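Local atomic coordinates of putative transcriptional regulator (Listeria innocua, PDB entry 3LWF), a protein that probably binds DNA as a transcription factor of the Rrf2 family, forming a two-chain assembly. Residues I93-I98 with D132-T137. Residues are numbered along the deposited sequence; the frame is centred on the assembly and turned at random.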
# COMPACT_ATOMS: atom_id res chain seq x y z
N ILE A 93 16.80 8.18 12.10
CA ILE A 93 15.48 8.75 11.82
C ILE A 93 14.84 8.06 10.58
O ILE A 93 15.45 7.97 9.50
CB ILE A 93 15.56 10.27 11.62
CG1 ILE A 93 16.03 10.95 12.92
CG2 ILE A 93 14.23 10.85 11.16
CD1 ILE A 93 16.56 12.39 12.69
N THR A 94 13.62 7.59 10.75
CA THR A 94 12.90 6.85 9.72
C THR A 94 11.87 7.65 8.93
O THR A 94 11.40 8.72 9.34
CB THR A 94 12.13 5.72 10.38
OG1 THR A 94 11.09 6.30 11.11
CG2 THR A 94 13.03 4.86 11.35
N ALA A 95 11.47 7.10 7.79
CA ALA A 95 10.43 7.67 6.96
C ALA A 95 9.12 7.69 7.76
O ALA A 95 8.36 8.65 7.70
CB ALA A 95 10.27 6.88 5.63
N GLY A 96 8.88 6.66 8.54
CA GLY A 96 7.72 6.65 9.47
C GLY A 96 7.66 7.80 10.47
O GLY A 96 6.58 8.42 10.66
N ASP A 97 8.80 8.09 11.11
CA ASP A 97 8.95 9.24 12.00
C ASP A 97 8.36 10.48 11.36
O ASP A 97 7.53 11.13 11.94
CB ASP A 97 10.45 9.54 12.30
CG ASP A 97 11.09 8.53 13.24
OD1 ASP A 97 10.35 7.97 14.05
OD2 ASP A 97 12.33 8.30 13.18
N ILE A 98 8.81 10.81 10.15
CA ILE A 98 8.44 12.01 9.49
C ILE A 98 6.97 11.97 9.00
O ILE A 98 6.20 12.87 9.31
CB ILE A 98 9.31 12.27 8.22
CG1 ILE A 98 10.83 12.31 8.49
CG2 ILE A 98 8.79 13.50 7.49
CD1 ILE A 98 11.27 12.85 9.77
N ASP A 132 6.28 -1.84 7.83
CA ASP A 132 7.66 -2.18 8.07
C ASP A 132 8.61 -1.37 7.21
O ASP A 132 9.68 -1.03 7.67
CB ASP A 132 7.91 -3.68 7.87
CG ASP A 132 7.30 -4.51 8.99
OD1 ASP A 132 6.94 -3.90 10.02
OD2 ASP A 132 7.16 -5.75 8.83
N VAL A 133 8.24 -1.09 5.97
CA VAL A 133 9.07 -0.25 5.14
C VAL A 133 9.23 1.17 5.79
O VAL A 133 10.34 1.72 5.83
CB VAL A 133 8.50 -0.13 3.74
CG1 VAL A 133 9.14 1.04 2.99
CG2 VAL A 133 8.67 -1.47 3.00
N LEU A 134 8.12 1.73 6.27
CA LEU A 134 8.13 3.05 6.92
C LEU A 134 9.00 3.05 8.15
O LEU A 134 9.75 3.99 8.38
CB LEU A 134 6.73 3.50 7.34
CG LEU A 134 5.88 4.16 6.27
CD1 LEU A 134 4.53 4.52 6.88
CD2 LEU A 134 6.60 5.41 5.71
N ASP A 135 8.90 1.98 8.91
CA ASP A 135 9.59 1.87 10.18
C ASP A 135 11.03 1.45 10.09
O ASP A 135 11.77 1.70 11.03
CB ASP A 135 8.83 0.93 11.11
CG ASP A 135 7.53 1.53 11.56
OD1 ASP A 135 7.42 2.77 11.47
OD2 ASP A 135 6.63 0.80 11.97
N GLN A 136 11.46 0.89 8.97
CA GLN A 136 12.85 0.44 8.85
C GLN A 136 13.65 1.19 7.78
O GLN A 136 14.80 0.89 7.58
CB GLN A 136 12.86 -1.06 8.54
CG GLN A 136 12.26 -1.94 9.65
CD GLN A 136 11.84 -3.33 9.15
OE1 GLN A 136 12.47 -3.89 8.25
NE2 GLN A 136 10.78 -3.88 9.73
N THR A 137 13.04 2.10 7.04
CA THR A 137 13.77 2.86 6.03
C THR A 137 14.13 4.18 6.67
O THR A 137 13.24 4.89 7.17
CB THR A 137 12.91 3.11 4.76
OG1 THR A 137 12.45 1.86 4.24
CG2 THR A 137 13.66 3.88 3.66
O HOH W 1 9.44 4.63 12.54
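Thr94 OG1 is gripped from two directions: Asp97 N donates to it over 2.9 Å, and a water 2.7 Å away links it across the contact to Asp135 OD1. Thr94 N in turn donates to Asp97 OD2 (2.8 Å), approaching from above the carboxylate plane. This reciprocal pair is a capping box at the start of helix 95-102; it relies on OG1 lying between backbone N and carbonyl carbon (chi1 70°), which leaves CG2 to touch Asp135 O at 3.4 Å.

The first-turn amides left over by the cap point at the C-terminal end of helix 117-136. Ala95 N meets Thr137 O at 2.9 Å, almost in line with the carbonyl, while Gly96 N reaches Leu134 O at 2.8 Å from 43° above the carbonyl plane. N-H groups at one helix start thus meet carbonyls in and just after the last turn of helix 117-136. Next to these bonds Leu134 CD2 packs on Ala95 CB at 4.0 Å. Thr137 OG1 donates to Val133 O, back along its own helix.

Arg100, from the next turn of helix 95-102, forms a salt bridge with Asp135. Helix 139-144 covers Ile93 and Thr137 through Leu139 and Leu142, and Leu122 and Met126 of the second subunit pack on Ala95 and Leu134, placing this helix junction beside the dimer interface.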